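2-aminomuconic 6-semialdehyde dehydrogenase (Pseudomonas sp., PDB 7BZV) probably catalyses the NAD+-dependent oxidation of 2-aminomuconic 6-semialdehyde in the meta-cleavage pathway of 2-aminophenol breakdown, working as a tetramer. Local coordinates at residues D67-I72 and D115-A120. Numbering follows the deposited sequence.
Sequences DWLRRI and DILATA
R70 reaches from helix 62-78 of the aldehyde dehydrogenase fold to D115 on helix 95-119, forming an interhelical salt bridge. The two side chains run roughly perpendicular. With its chain fully stretched (chi3 -180°), R70 brings its guanidinium edge to the acid, and NH2 donates to D115 OD1 at 2.9 Å, with an N-H...O angle of 152°. The oxygen lies near the guanidinium plane, and the N-H arrives almost in line with its C-O bond; the carboxylate is turned 66° from the guanidinium plane, and the bond uses OD1 alone of its two oxygens across this contact. Deeper between the helices, buried L69 and L117 turn toward each other, L69 CD1 and L117 CD2 lying 4.4 Å apart; F110 and A114 also pack on L69, and V66 on L117. The polar pair lies at a subunit interface: R70 NH2 also forms a salt bridge with D115 of a second subunit, and D115 OD1 with R70 of that subunit. The two R70 NH2 groups come close there, and the carboxylates probably offset their like charges. A water closes the local bridge, accepting from R70 NE at 2.9 Å and donating to D115 OD1 at 2.7 Å.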
loop_
_atom_site.group_PDB
_atom_site.type_symbol
_atom_site.label_atom_id
_atom_site.label_comp_id
_atom_site.label_asym_id
_atom_site.label_seq_id
_atom_site.Cartn_x
_atom_site.Cartn_y
_atom_site.Cartn_z
ATOM N N ASP B 67 15.246 16.276 -6.239
ATOM C CA ASP B 67 16.245 17.301 -5.950
ATOM C C ASP B 67 15.800 18.679 -6.447
ATOM O O ASP B 67 15.990 19.684 -5.758
ATOM C CB ASP B 67 17.586 16.920 -6.587
ATOM C CG ASP B 67 18.265 15.739 -5.897
ATOM O OD1 ASP B 67 17.787 15.320 -4.827
ATOM O OD2 ASP B 67 19.269 15.211 -6.431
ATOM N N TRP B 68 15.243 18.759 -7.659
ATOM C CA TRP B 68 14.763 20.050 -8.155
ATOM C C TRP B 68 13.737 20.639 -7.201
ATOM O O TRP B 68 13.790 21.824 -6.864
ATOM C CB TRP B 68 14.134 19.890 -9.546
ATOM C CG TRP B 68 15.067 19.848 -10.719
ATOM C CD1 TRP B 68 15.215 18.820 -11.611
ATOM C CD2 TRP B 68 15.938 20.884 -11.154
ATOM N NE1 TRP B 68 16.155 19.143 -12.558
ATOM C CE2 TRP B 68 16.602 20.414 -12.313
ATOM C CE3 TRP B 68 16.225 22.165 -10.678
ATOM C CZ2 TRP B 68 17.529 21.179 -13.003
ATOM C CZ3 TRP B 68 17.143 22.922 -11.364
ATOM C CH2 TRP B 68 17.796 22.423 -12.503
ATOM N N LEU B 69 12.781 19.806 -6.748
ATOM C CA LEU B 69 11.725 20.300 -5.868
ATOM C C LEU B 69 12.325 20.851 -4.583
ATOM O O LEU B 69 11.854 21.857 -4.045
ATOM C CB LEU B 69 10.721 19.183 -5.531
ATOM C CG LEU B 69 9.881 18.679 -6.704
ATOM C CD1 LEU B 69 9.140 17.405 -6.258
ATOM C CD2 LEU B 69 8.920 19.704 -7.151
ATOM N N ARG B 70 13.362 20.186 -4.071
ATOM C CA ARG B 70 14.024 20.662 -2.861
ATOM C C ARG B 70 14.850 21.921 -3.132
ATOM O O ARG B 70 14.914 22.816 -2.286
ATOM C CB ARG B 70 14.878 19.531 -2.283
ATOM C CG ARG B 70 14.039 18.463 -1.619
ATOM C CD ARG B 70 14.839 17.171 -1.268
ATOM N NE ARG B 70 13.986 16.169 -0.630
ATOM C CZ ARG B 70 14.320 14.888 -0.464
ATOM N NH1 ARG B 70 15.505 14.428 -0.874
ATOM N NH2 ARG B 70 13.473 14.071 0.115
ATOM N N ARG B 71 15.492 22.015 -4.303
ATOM C CA ARG B 71 16.233 23.237 -4.627
ATOM C C ARG B 71 15.286 24.417 -4.754
ATOM O O ARG B 71 15.605 25.528 -4.314
ATOM C CB ARG B 71 17.034 23.044 -5.911
ATOM C CG ARG B 71 17.927 21.822 -5.856
ATOM C CD ARG B 71 19.316 22.132 -6.331
ATOM N NE ARG B 71 19.408 22.144 -7.787
ATOM C CZ ARG B 71 19.657 23.226 -8.515
ATOM N NH1 ARG B 71 19.839 24.403 -7.922
ATOM N NH2 ARG B 71 19.734 23.127 -9.837
ATOM N N ILE B 72 14.104 24.189 -5.334
ATOM C CA ILE B 72 13.081 25.227 -5.380
ATOM C C ILE B 72 12.690 25.664 -3.975
ATOM O O ILE B 72 12.629 26.863 -3.669
ATOM C CB ILE B 72 11.848 24.749 -6.169
ATOM C CG1 ILE B 72 12.170 24.691 -7.659
ATOM C CG2 ILE B 72 10.651 25.660 -5.853
ATOM C CD1 ILE B 72 11.184 23.834 -8.505
ATOM N N ASP B 115 9.330 14.332 -0.955
ATOM C CA ASP B 115 9.349 13.102 -0.165
ATOM C C ASP B 115 8.427 12.047 -0.766
ATOM O O ASP B 115 8.809 10.877 -0.899
ATOM C CB ASP B 115 8.918 13.382 1.294
ATOM C CG ASP B 115 9.901 14.229 2.070
ATOM O OD1 ASP B 115 11.075 14.397 1.672
ATOM O OD2 ASP B 115 9.483 14.792 3.093
ATOM N N ILE B 116 7.200 12.437 -1.128
ATOM C CA ILE B 116 6.247 11.483 -1.710
ATOM C C ILE B 116 6.781 10.891 -3.001
ATOM O O ILE B 116 6.690 9.685 -3.247
ATOM C CB ILE B 116 4.897 12.166 -1.958
ATOM C CG1 ILE B 116 4.272 12.364 -0.580
ATOM C CG2 ILE B 116 3.981 11.311 -2.852
ATOM C CD1 ILE B 116 3.361 13.502 -0.461
ATOM N N LEU B 117 7.372 11.730 -3.843
ATOM C CA LEU B 117 7.952 11.230 -5.090
ATOM C C LEU B 117 9.109 10.298 -4.805
ATOM O O LEU B 117 9.243 9.248 -5.442
ATOM C CB LEU B 117 8.420 12.400 -5.955
ATOM C CG LEU B 117 9.061 12.069 -7.312
ATOM C CD1 LEU B 117 8.123 11.268 -8.202
ATOM C CD2 LEU B 117 9.533 13.397 -7.997
ATOM N N ALA B 118 9.937 10.646 -3.822
ATOM C CA ALA B 118 11.118 9.832 -3.558
ATOM C C ALA B 118 10.749 8.403 -3.190
ATOM O O ALA B 118 11.462 7.467 -3.566
ATOM C CB ALA B 118 11.965 10.460 -2.443
ATOM N N THR B 119 9.626 8.196 -2.493
ATOM C CA THR B 119 9.290 6.855 -2.052
ATOM C C THR B 119 8.140 6.223 -2.831
ATOM O O THR B 119 7.736 5.114 -2.499
ATOM C CB THR B 119 8.969 6.854 -0.555
ATOM O OG1 THR B 119 7.852 7.712 -0.309
ATOM C CG2 THR B 119 10.142 7.356 0.270
ATOM N N ALA B 120 7.641 6.863 -3.869
ATOM C CA ALA B 120 6.468 6.348 -4.559
ATOM C C ALA B 120 6.767 4.955 -5.105
ATOM O O ALA B 120 7.790 4.764 -5.771
ATOM C CB ALA B 120 6.100 7.280 -5.700
HETATM O O HOH W 1 11.781 16.946 1.028
#